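Local coordinates for protein purine nucleoside phosphorylase (PDB 1ODK) that probably catalyses the reversible phosphorolysis of purine nucleosides to the free base and ribose 1-phosphate, working as a hexamer, at residues Ile104-Ala109 and Thr196-Ala201; Pro111-Thr116 and Glu181-Phe186; Leu152-Asp157 and Leu176-Glu181. One frame throughout, in Å; residues are numbered along the deposited sequence.

Interaction 1: Ile104-Ala109 and Thr196-Ala201; sequences IVAQGA and TGAILA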
ATOM      1  N   ILE B 104      -0.381 -28.433 -15.603  1.00 14.76           N
ATOM      2  CA  ILE B 104       0.338 -27.169 -15.638  1.00 12.56           C
ATOM      3  C   ILE B 104       1.592 -27.295 -14.792  1.00 11.74           C
ATOM      4  O   ILE B 104       1.512 -27.619 -13.601  1.00 11.88           O
ATOM      5  CB  ILE B 104      -0.496 -26.007 -15.055  1.00 13.87           C
ATOM      6  CG1 ILE B 104      -1.726 -25.738 -15.922  1.00 13.96           C
ATOM      7  CG2 ILE B 104       0.370 -24.754 -14.963  1.00 13.33           C
ATOM      8  CD1 ILE B 104      -2.689 -24.712 -15.312  1.00 17.79           C
ATOM      9  N   VAL B 105       2.753 -27.086 -15.406  1.00  8.98           N
ATOM     10  CA  VAL B 105       4.002 -27.119 -14.653  1.00 12.57           C
ATOM     11  C   VAL B 105       4.216 -25.657 -14.291  1.00 11.13           C
ATOM     12  O   VAL B 105       4.451 -24.824 -15.170  1.00 12.27           O
ATOM     13  CB  VAL B 105       5.192 -27.603 -15.496  1.00 12.13           C
ATOM     14  CG1 VAL B 105       6.473 -27.513 -14.665  1.00 11.79           C
ATOM     15  CG2 VAL B 105       4.959 -29.042 -15.944  1.00 16.95           C
ATOM     16  N   ALA B 106       4.124 -25.352 -13.003  1.00  9.06           N
ATOM     17  CA  ALA B 106       4.247 -23.978 -12.533  1.00 10.31           C
ATOM     18  C   ALA B 106       5.630 -23.365 -12.661  1.00 10.60           C
ATOM     19  O   ALA B 106       6.551 -23.721 -11.929  1.00 10.34           O
ATOM     20  CB  ALA B 106       3.763 -23.880 -11.083  1.00 10.82           C
ATOM     21  N   GLN B 107       5.762 -22.422 -13.587  1.00 11.45           N
ATOM     22  CA  GLN B 107       7.034 -21.740 -13.800  1.00 10.83           C
ATOM     23  C   GLN B 107       7.216 -20.684 -12.714  1.00 11.50           C
ATOM     24  O   GLN B 107       8.339 -20.307 -12.365  1.00 12.03           O
ATOM     25  CB  GLN B 107       7.049 -21.086 -15.187  1.00 10.88           C
ATOM     26  CG  GLN B 107       8.183 -20.093 -15.388  1.00 12.45           C
ATOM     27  CD  GLN B 107       8.149 -19.437 -16.758  1.00 12.78           C
ATOM     28  OE1 GLN B 107       7.076 -19.200 -17.317  1.00 12.68           O
ATOM     29  NE2 GLN B 107       9.326 -19.133 -17.301  1.00  8.98           N
ATOM     30  N   GLY B 108       6.095 -20.217 -12.177  1.00 10.57           N
ATOM     31  CA  GLY B 108       6.126 -19.217 -11.126  1.00  8.54           C
ATOM     32  C   GLY B 108       4.725 -19.063 -10.566  1.00  9.72           C
ATOM     33  O   GLY B 108       3.773 -19.609 -11.121  1.00  8.25           O
ATOM     34  N   ALA B 109       4.589 -18.324  -9.470  1.00  8.49           N
ATOM     35  CA  ALA B 109       3.277 -18.122  -8.869  1.00 11.92           C
ATOM     36  C   ALA B 109       3.064 -16.674  -8.443  1.00 10.56           C
ATOM     37  O   ALA B 109       3.808 -16.154  -7.620  1.00 12.64           O
ATOM     38  CB  ALA B 109       3.107 -19.044  -7.667  1.00  8.88           C
ATOM     39  N   THR B 196      11.970 -26.895  -4.405  1.00 11.03           N
ATOM     40  CA  THR B 196      10.529 -27.046  -4.545  1.00  9.38           C
ATOM     41  C   THR B 196      10.054 -26.984  -5.988  1.00  8.66           C
ATOM     42  O   THR B 196      10.787 -26.592  -6.892  1.00 10.13           O
ATOM     43  CB  THR B 196       9.775 -25.955  -3.745  1.00 12.29           C
ATOM     44  OG1 THR B 196      10.069 -24.666  -4.299  1.00 12.68           O
ATOM     45  CG2 THR B 196      10.211 -25.971  -2.283  1.00 10.11           C
ATOM     46  N   GLY B 197       8.803 -27.374  -6.187  1.00 11.59           N
ATOM     47  CA  GLY B 197       8.213 -27.359  -7.505  1.00  9.05           C
ATOM     48  C   GLY B 197       6.726 -27.593  -7.363  1.00  9.22           C
ATOM     49  O   GLY B 197       6.245 -27.958  -6.287  1.00 10.20           O
ATOM     50  N   ALA B 198       5.990 -27.375  -8.444  1.00 10.08           N
ATOM     51  CA  ALA B 198       4.555 -27.582  -8.418  1.00 11.68           C
ATOM     52  C   ALA B 198       4.010 -27.945  -9.786  1.00 13.21           C
ATOM     53  O   ALA B 198       4.369 -27.342 -10.798  1.00 12.50           O
ATOM     54  CB  ALA B 198       3.846 -26.323  -7.893  1.00 10.49           C
ATOM     55  N   ILE B 199       3.156 -28.958  -9.810  1.00 11.91           N
ATOM     56  CA  ILE B 199       2.501 -29.365 -11.036  1.00 12.81           C
ATOM     57  C   ILE B 199       1.030 -29.458 -10.649  1.00 14.42           C
ATOM     58  O   ILE B 199       0.693 -29.938  -9.563  1.00 16.97           O
ATOM     59  CB  ILE B 199       3.035 -30.710 -11.563  1.00 15.26           C
ATOM     60  CG1 ILE B 199       2.290 -31.079 -12.849  1.00 18.28           C
ATOM     61  CG2 ILE B 199       2.913 -31.787 -10.497  1.00 13.52           C
ATOM     62  CD1 ILE B 199       2.887 -32.264 -13.578  1.00 18.96           C
ATOM     63  N   LEU B 200       0.155 -28.967 -11.517  1.00 12.40           N
ATOM     64  CA  LEU B 200      -1.268 -28.976 -11.217  1.00 13.14           C
ATOM     65  C   LEU B 200      -2.096 -29.590 -12.329  1.00 12.56           C
ATOM     66  O   LEU B 200      -1.682 -29.626 -13.483  1.00 15.19           O
ATOM     67  CB  LEU B 200      -1.767 -27.545 -10.991  1.00 12.63           C
ATOM     68  CG  LEU B 200      -1.042 -26.678  -9.957  1.00 20.04           C
ATOM     69  CD1 LEU B 200      -1.551 -25.250 -10.049  1.00 23.07           C
ATOM     70  CD2 LEU B 200      -1.266 -27.244  -8.552  1.00 17.04           C
ATOM     71  N   ALA B 201      -3.278 -30.060 -11.960  1.00 13.50           N
ATOM     72  CA  ALA B 201      -4.218 -30.622 -12.914  1.00 13.13           C
ATOM     73  C   ALA B 201      -5.419 -29.679 -12.888  1.00 14.18           C
ATOM     74  O   ALA B 201      -5.949 -29.381 -11.819  1.00 14.00           O
ATOM     75  CB  ALA B 201      -4.638 -32.024 -12.483  1.00 14.26           C
TER
HETATM   76  O   HOH W   1       7.103 -26.252 -10.864  1.00 10.19           O
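With chi1 at 180°, I199 swings CG1 away from its own N and alongside its carbonyl carbon, 3.6 Å from I104 O. The same oxygen is approached by I199 CA at 3.3 Å, a CA-H...O contact, and accepts a hydrogen bond from L200 N at 2.8 Å. I104 N returns the bond to L200 O, so I104 and L200 make an antiparallel hydrogen-bonded pair, followed by V105 and I199 as a non-hydrogen-bonded pair on the face opposite I104 and L200. The short strand axes run 157° apart. Next along, A106 N donates to A198 O at 3.0 Å, and the methyls A106 CB and A198 CB meet at 4.0 Å. There the ladder opens: a water donates to A106 O at 2.8 Å and accepts from A198 N at 2.9 Å, standing in for a direct backbone bond just before the chain turns a corner at Q107, which hydrogen-bonds to P129 and R190 of a second subunit. The backbone of V105 hydrogen-bonds to R149 and G151, while strand 84-93 flanks strand 195-205 on its far side and F186 of helix 182-192 covers A198.

Interaction 2: Pro111-Thr116 and Glu181-Phe186; sequences PLDGTT and EASALF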
ATOM      1  N   PRO B 111       1.980 -13.953  -6.308  1.00 11.52           N
ATOM      2  CA  PRO B 111       1.613 -13.974  -4.890  1.00 11.00           C
ATOM      3  C   PRO B 111       0.442 -13.080  -4.487  1.00 12.30           C
ATOM      4  O   PRO B 111       0.638 -11.943  -4.062  1.00 11.48           O
ATOM      5  CB  PRO B 111       2.913 -13.582  -4.205  1.00  7.88           C
ATOM      6  CG  PRO B 111       3.463 -12.546  -5.143  1.00 12.47           C
ATOM      7  CD  PRO B 111       3.179 -13.117  -6.534  1.00 11.14           C
ATOM      8  N   LEU B 112      -0.772 -13.606  -4.611  1.00  9.18           N
ATOM      9  CA  LEU B 112      -1.967 -12.854  -4.233  1.00 13.34           C
ATOM     10  C   LEU B 112      -2.398 -13.253  -2.822  1.00 14.17           C
ATOM     11  O   LEU B 112      -3.522 -12.973  -2.404  1.00 18.07           O
ATOM     12  CB  LEU B 112      -3.111 -13.146  -5.208  1.00 13.30           C
ATOM     13  CG  LEU B 112      -2.873 -12.825  -6.685  1.00 15.76           C
ATOM     14  CD1 LEU B 112      -4.147 -13.118  -7.467  1.00 14.60           C
ATOM     15  CD2 LEU B 112      -2.470 -11.365  -6.843  1.00 15.99           C
ATOM     16  N   ASP B 113      -1.487 -13.893  -2.094  1.00 13.26           N
ATOM     17  CA  ASP B 113      -1.763 -14.378  -0.742  1.00 13.79           C
ATOM     18  C   ASP B 113      -1.076 -13.573   0.366  1.00 13.47           C
ATOM     19  O   ASP B 113      -0.035 -12.949   0.149  1.00 15.22           O
ATOM     20  CB  ASP B 113      -1.315 -15.834  -0.634  1.00 12.19           C
ATOM     21  CG  ASP B 113       0.189 -15.969  -0.638  1.00 13.82           C
ATOM     22  OD1 ASP B 113       0.735 -16.461   0.370  1.00 13.02           O
ATOM     23  OD2 ASP B 113       0.823 -15.575  -1.643  1.00 13.58           O
ATOM     24  N   GLY B 114      -1.651 -13.622   1.565  1.00 12.08           N
ATOM     25  CA  GLY B 114      -1.088 -12.888   2.687  1.00  9.80           C
ATOM     26  C   GLY B 114       0.043 -13.581   3.429  1.00 11.61           C
ATOM     27  O   GLY B 114       0.743 -12.955   4.222  1.00 11.09           O
ATOM     28  N   THR B 115       0.226 -14.877   3.195  1.00 10.41           N
ATOM     29  CA  THR B 115       1.298 -15.593   3.868  1.00 10.52           C
ATOM     30  C   THR B 115       2.650 -15.145   3.320  1.00 11.13           C
ATOM     31  O   THR B 115       3.562 -14.837   4.084  1.00 11.27           O
ATOM     32  CB  THR B 115       1.150 -17.126   3.703  1.00 11.92           C
ATOM     33  OG1 THR B 115      -0.100 -17.540   4.264  1.00 11.53           O
ATOM     34  CG2 THR B 115       2.280 -17.859   4.427  1.00 10.41           C
ATOM     35  N   THR B 116       2.793 -15.102   1.999  1.00 10.99           N
ATOM     36  CA  THR B 116       4.064 -14.658   1.441  1.00 10.88           C
ATOM     37  C   THR B 116       4.259 -13.197   1.845  1.00 13.00           C
ATOM     38  O   THR B 116       5.367 -12.775   2.187  1.00 12.50           O
ATOM     39  CB  THR B 116       4.089 -14.771  -0.094  1.00 11.06           C
ATOM     40  OG1 THR B 116       3.032 -13.983  -0.651  1.00 11.71           O
ATOM     41  CG2 THR B 116       3.917 -16.230  -0.524  1.00  7.61           C
ATOM     42  N   GLU B 181      -1.562 -22.467  -3.004  1.00 12.74           N
ATOM     43  CA  GLU B 181      -0.432 -22.909  -2.192  1.00 10.49           C
ATOM     44  C   GLU B 181       0.965 -22.635  -2.743  1.00  9.11           C
ATOM     45  O   GLU B 181       1.908 -22.415  -1.979  1.00  9.97           O
ATOM     46  CB  GLU B 181      -0.554 -24.418  -1.933  1.00 11.73           C
ATOM     47  CG  GLU B 181      -1.739 -24.843  -1.065  1.00 15.42           C
ATOM     48  CD  GLU B 181      -3.063 -24.927  -1.811  1.00 17.62           C
ATOM     49  OE1 GLU B 181      -4.096 -25.095  -1.132  1.00 15.61           O
ATOM     50  OE2 GLU B 181      -3.083 -24.837  -3.062  1.00 14.65           O
ATOM     51  N   ALA B 182       1.093 -22.654  -4.063  1.00 11.06           N
ATOM     52  CA  ALA B 182       2.382 -22.484  -4.725  1.00  9.00           C
ATOM     53  C   ALA B 182       3.294 -21.340  -4.291  1.00 11.69           C
ATOM     54  O   ALA B 182       4.477 -21.558  -4.030  1.00 10.87           O
ATOM     55  CB  ALA B 182       2.172 -22.425  -6.238  1.00 11.52           C
ATOM     56  N   SER B 183       2.769 -20.121  -4.229  1.00  9.29           N
ATOM     57  CA  SER B 183       3.595 -18.980  -3.849  1.00  9.88           C
ATOM     58  C   SER B 183       4.384 -19.194  -2.548  1.00 11.28           C
ATOM     59  O   SER B 183       5.593 -18.949  -2.505  1.00 12.36           O
ATOM     60  CB  SER B 183       2.725 -17.723  -3.730  1.00 10.90           C
ATOM     61  OG  SER B 183       1.785 -17.868  -2.685  1.00  7.89           O
ATOM     62  N   ALA B 184       3.712 -19.662  -1.498  1.00  9.75           N
ATOM     63  CA  ALA B 184       4.374 -19.880  -0.207  1.00 10.33           C
ATOM     64  C   ALA B 184       5.426 -20.984  -0.267  1.00  9.37           C
ATOM     65  O   ALA B 184       6.499 -20.871   0.328  1.00  9.92           O
ATOM     66  CB  ALA B 184       3.331 -20.206   0.880  1.00  9.06           C
ATOM     67  N   LEU B 185       5.111 -22.060  -0.976  1.00 10.33           N
ATOM     68  CA  LEU B 185       6.055 -23.164  -1.108  1.00 10.96           C
ATOM     69  C   LEU B 185       7.328 -22.658  -1.788  1.00 11.30           C
ATOM     70  O   LEU B 185       8.439 -22.915  -1.322  1.00  9.11           O
ATOM     71  CB  LEU B 185       5.437 -24.282  -1.947  1.00 13.09           C
ATOM     72  CG  LEU B 185       6.336 -25.462  -2.325  1.00 13.09           C
ATOM     73  CD1 LEU B 185       6.736 -26.248  -1.077  1.00 11.23           C
ATOM     74  CD2 LEU B 185       5.583 -26.351  -3.314  1.00 10.79           C
ATOM     75  N   PHE B 186       7.152 -21.933  -2.888  1.00  9.76           N
ATOM     76  CA  PHE B 186       8.282 -21.401  -3.645  1.00 11.61           C
ATOM     77  C   PHE B 186       9.128 -20.469  -2.782  1.00  9.91           C
ATOM     78  O   PHE B 186      10.354 -20.578  -2.760  1.00 11.58           O
ATOM     79  CB  PHE B 186       7.780 -20.662  -4.896  1.00 10.52           C
ATOM     80  CG  PHE B 186       7.195 -21.571  -5.955  1.00 10.25           C
ATOM     81  CD1 PHE B 186       6.508 -21.040  -7.043  1.00  8.88           C
ATOM     82  CD2 PHE B 186       7.341 -22.957  -5.869  1.00 10.34           C
ATOM     83  CE1 PHE B 186       5.971 -21.871  -8.031  1.00 10.61           C
ATOM     84  CE2 PHE B 186       6.812 -23.798  -6.847  1.00  9.13           C
ATOM     85  CZ  PHE B 186       6.124 -23.252  -7.930  1.00 10.73           C
TER
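P111 and S183 bring the two backbones to a CA-CA separation of 5.5 Å, and T116 and A184 do the same farther on, so the chain leaving strand 108-112 bends round the first turn of helix 182-192. D113, in an extended backbone conformation, is the N-cap of helix 114-120, and E181 holds the same place before helix 182-192; two helix starts therefore lie side by side. The D113 carboxylate is the polar centre of the contact. Its chi1 of 71° sets CG between the backbone N and the carbonyl carbon, where OD1 takes the capping bond from T116 N at 3.0 Å, met from above the carboxylate plane. OD2 is gripped by two hydroxyls that come from opposite faces of that plane: S183 OG donates at 2.7 Å across the contact, 65° out of the plane, and T116 OG1 donates at 2.9 Å from the same helix turn. OD1 has a further partner in T67 OG1, so both oxygens are anchored and the group's rotation is fixed. Apolar carbons pack beside this network. T116 CG2 rests against S183 OG at 3.4 Å and near A184 N, and P111 CB faces S183 CB at 4.2 Å. T115 lays CG2 loosely against A184 CB while its hydroxyl bonds to T67. Other chains meet the contact too: P111 packs on Y125 of a second subunit and T115 on D157 of a third. Helix 67-79 flanks the contact through T67 and P68, and strand 152-156 touches the start of helix 182-192, S155 against A182.

Interaction 3: Leu152-Asp157 and Leu176-Glu181; sequences LVASED and LAFEME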
ATOM      1  N   LEU B 152       2.743 -19.431 -15.605  1.00 11.61           N
ATOM      2  CA  LEU B 152       2.314 -18.870 -14.334  1.00 11.89           C
ATOM      3  C   LEU B 152       0.970 -19.324 -13.808  1.00 10.01           C
ATOM      4  O   LEU B 152       0.035 -19.582 -14.568  1.00 11.03           O
ATOM      5  CB  LEU B 152       2.254 -17.342 -14.427  1.00 10.90           C
ATOM      6  CG  LEU B 152       3.537 -16.536 -14.592  1.00 12.72           C
ATOM      7  CD1 LEU B 152       3.164 -15.068 -14.796  1.00 11.87           C
ATOM      8  CD2 LEU B 152       4.425 -16.718 -13.363  1.00 12.42           C
ATOM      9  N   VAL B 153       0.893 -19.406 -12.484  1.00 10.70           N
ATOM     10  CA  VAL B 153      -0.354 -19.703 -11.805  1.00  8.66           C
ATOM     11  C   VAL B 153      -0.427 -18.536 -10.832  1.00  8.66           C
ATOM     12  O   VAL B 153       0.541 -17.789 -10.682  1.00  8.58           O
ATOM     13  CB  VAL B 153      -0.333 -21.047 -11.003  1.00 10.22           C
ATOM     14  CG1 VAL B 153      -0.196 -22.225 -11.959  1.00 12.36           C
ATOM     15  CG2 VAL B 153       0.790 -21.042  -9.967  1.00 12.14           C
ATOM     16  N   ALA B 154      -1.575 -18.351 -10.201  1.00  8.27           N
ATOM     17  CA  ALA B 154      -1.719 -17.290  -9.218  1.00  9.71           C
ATOM     18  C   ALA B 154      -2.185 -17.975  -7.944  1.00  8.51           C
ATOM     19  O   ALA B 154      -3.148 -18.742  -7.974  1.00  9.40           O
ATOM     20  CB  ALA B 154      -2.759 -16.259  -9.683  1.00  7.71           C
ATOM     21  N   SER B 155      -1.481 -17.726  -6.842  1.00  9.01           N
ATOM     22  CA  SER B 155      -1.843 -18.299  -5.550  1.00 10.49           C
ATOM     23  C   SER B 155      -2.681 -17.251  -4.813  1.00 10.34           C
ATOM     24  O   SER B 155      -2.186 -16.172  -4.473  1.00 10.60           O
ATOM     25  CB  SER B 155      -0.584 -18.628  -4.735  1.00 10.51           C
ATOM     26  OG  SER B 155       0.260 -19.541  -5.419  1.00  9.21           O
ATOM     27  N   GLU B 156      -3.947 -17.569  -4.565  1.00  9.02           N
ATOM     28  CA  GLU B 156      -4.843 -16.631  -3.892  1.00 11.76           C
ATOM     29  C   GLU B 156      -5.316 -17.137  -2.535  1.00 11.26           C
ATOM     30  O   GLU B 156      -5.152 -18.316  -2.209  1.00 13.10           O
ATOM     31  CB  GLU B 156      -6.058 -16.365  -4.777  1.00 11.88           C
ATOM     32  CG  GLU B 156      -6.845 -17.620  -5.071  1.00 14.76           C
ATOM     33  CD  GLU B 156      -8.095 -17.348  -5.864  1.00 19.90           C
ATOM     34  OE1 GLU B 156      -8.770 -18.322  -6.249  1.00 18.66           O
ATOM     35  OE2 GLU B 156      -8.402 -16.160  -6.095  1.00 22.62           O
ATOM     36  N   ASP B 157      -5.921 -16.235  -1.764  1.00 10.30           N
ATOM     37  CA  ASP B 157      -6.440 -16.539  -0.429  1.00 11.78           C
ATOM     38  C   ASP B 157      -7.954 -16.734  -0.404  1.00 12.65           C
ATOM     39  O   ASP B 157      -8.457 -17.620   0.287  1.00 13.62           O
ATOM     40  CB  ASP B 157      -6.100 -15.404   0.549  1.00 12.21           C
ATOM     41  CG  ASP B 157      -4.689 -15.492   1.094  1.00 15.55           C
ATOM     42  OD1 ASP B 157      -4.232 -14.500   1.701  1.00 18.22           O
ATOM     43  OD2 ASP B 157      -4.040 -16.546   0.929  1.00 13.16           O
ATOM     44  N   LEU B 176      -2.233 -18.698 -16.000  1.00 12.70           N
ATOM     45  CA  LEU B 176      -2.936 -19.804 -16.637  1.00 13.74           C
ATOM     46  C   LEU B 176      -4.091 -20.314 -15.793  1.00 12.20           C
ATOM     47  O   LEU B 176      -5.130 -20.694 -16.324  1.00 13.85           O
ATOM     48  CB  LEU B 176      -1.969 -20.955 -16.894  1.00 12.67           C
ATOM     49  CG  LEU B 176      -0.755 -20.649 -17.768  1.00 15.62           C
ATOM     50  CD1 LEU B 176       0.145 -21.871 -17.826  1.00 15.56           C
ATOM     51  CD2 LEU B 176      -1.216 -20.246 -19.163  1.00 15.68           C
ATOM     52  N   ALA B 177      -3.901 -20.326 -14.478  1.00 13.10           N
ATOM     53  CA  ALA B 177      -4.923 -20.824 -13.568  1.00 11.50           C
ATOM     54  C   ALA B 177      -4.662 -20.325 -12.153  1.00 12.03           C
ATOM     55  O   ALA B 177      -3.597 -19.773 -11.867  1.00  9.59           O
ATOM     56  CB  ALA B 177      -4.925 -22.357 -13.589  1.00 11.79           C
ATOM     57  N   PHE B 178      -5.641 -20.531 -11.277  1.00 10.96           N
ATOM     58  CA  PHE B 178      -5.549 -20.124  -9.882  1.00  9.93           C
ATOM     59  C   PHE B 178      -5.524 -21.329  -8.950  1.00 10.94           C
ATOM     60  O   PHE B 178      -6.244 -22.302  -9.153  1.00 12.39           O
ATOM     61  CB  PHE B 178      -6.751 -19.256  -9.480  1.00  9.86           C
ATOM     62  CG  PHE B 178      -6.744 -17.885 -10.076  1.00 10.58           C
ATOM     63  CD1 PHE B 178      -6.982 -17.700 -11.433  1.00 12.28           C
ATOM     64  CD2 PHE B 178      -6.492 -16.775  -9.278  1.00 10.95           C
ATOM     65  CE1 PHE B 178      -6.968 -16.424 -11.993  1.00 15.70           C
ATOM     66  CE2 PHE B 178      -6.476 -15.492  -9.826  1.00 15.16           C
ATOM     67  CZ  PHE B 178      -6.714 -15.319 -11.187  1.00 13.00           C
ATOM     68  N   GLU B 179      -4.682 -21.258  -7.927  1.00 10.43           N
ATOM     69  CA  GLU B 179      -4.610 -22.314  -6.926  1.00 12.65           C
ATOM     70  C   GLU B 179      -4.341 -21.590  -5.605  1.00 12.28           C
ATOM     71  O   GLU B 179      -4.441 -20.360  -5.562  1.00 12.96           O
ATOM     72  CB  GLU B 179      -3.542 -23.360  -7.284  1.00  8.68           C
ATOM     73  CG  GLU B 179      -2.202 -22.816  -7.702  1.00 16.08           C
ATOM     74  CD  GLU B 179      -1.349 -22.450  -6.519  1.00 16.12           C
ATOM     75  OE1 GLU B 179      -0.974 -23.363  -5.754  1.00 18.54           O
ATOM     76  OE2 GLU B 179      -1.060 -21.250  -6.355  1.00 20.14           O
ATOM     77  N   MET B 180      -4.006 -22.298  -4.536  1.00  9.93           N
ATOM     78  CA  MET B 180      -3.841 -21.604  -3.258  1.00 12.75           C
ATOM     79  C   MET B 180      -2.652 -22.017  -2.396  1.00 13.88           C
ATOM     80  O   MET B 180      -2.719 -21.908  -1.170  1.00 14.03           O
ATOM     81  CB  MET B 180      -5.129 -21.783  -2.437  1.00 10.72           C
ATOM     82  CG  MET B 180      -6.408 -21.339  -3.158  1.00 12.13           C
ATOM     83  SD  MET B 180      -7.932 -21.811  -2.281  1.00 13.75           S
ATOM     84  CE  MET B 180      -7.801 -20.754  -0.836  1.00 10.80           C
ATOM     85  N   GLU B 181      -1.562 -22.467  -3.004  1.00 12.74           N
ATOM     86  CA  GLU B 181      -0.432 -22.909  -2.192  1.00 10.49           C
ATOM     87  C   GLU B 181       0.965 -22.635  -2.743  1.00  9.11           C
ATOM     88  O   GLU B 181       1.908 -22.415  -1.979  1.00  9.97           O
ATOM     89  CB  GLU B 181      -0.554 -24.418  -1.933  1.00 11.73           C
ATOM     90  CG  GLU B 181      -1.739 -24.843  -1.065  1.00 15.42           C
ATOM     91  CD  GLU B 181      -3.063 -24.927  -1.811  1.00 17.62           C
ATOM     92  OE1 GLU B 181      -4.096 -25.095  -1.132  1.00 15.61           O
ATOM     93  OE2 GLU B 181      -3.083 -24.837  -3.062  1.00 14.65           O
TER
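A154 and F178 sit opposite each other on parallel strands whose short axes run 24° apart, joined by a ladder in which A154 N bonds to A177 O and E179 N to A154 O, while E156 N reaches E179 O at 3.0 Å. These are the two strands of a beta-alpha-beta unit, connected by helix 164-171. On one sheet face F178, with CG beside its backbone N (chi1 -71°), turns one ring face to the A154 methyl; A154 CB stands 4.1 Å from the ring centroid, 26° off the normal, a CH-pi contact displaced toward the rim. The extended E156 side chain crosses F178 at about a right angle and brings E156 OE2 to 3.8 Å from F178 CD2, while the polar grip on that oxygen comes from T162 and from Q118 of the third subunit. On the opposite face E179 bends back past V153 to S155. The modelled separation of S155 OG and E179 OE2 is too short to be trusted in detail, but the E179 OE1 end is tied down by E181 N at 3.0 Å and by a salt bridge to R87. The backbone N of A177 is buried without a partner. M180 follows the end of the strand, its CG 3.4 Å from E156 O, and a bend about its last torsion lays the methyl CE 3.4 Å from D157 O.

In the fold
Interactions 1 and 3 are strand pairings within the mixed sheet, and interaction 2 packs helix 182-192 against the end of strand 108-112. Their centres lie about 9 Å (2 and 3), 10 Å (1 and 3) and 13 Å (1 and 2) apart. Along the chain interaction 3 lies between the segments of interaction 2, and both between those of interaction 1. Strand 108-112 serves interactions 1 and 2 and neighbours strand 152-156; E181 belongs to both 2 and 3, where strand 175-179 gives way to helix 182-192. S155 OG probably bonds to S183 N, and D157 OD1 to G114 N. All three reach the second subunit, 2 and 3 also the third, tying the core to hexamer interfaces.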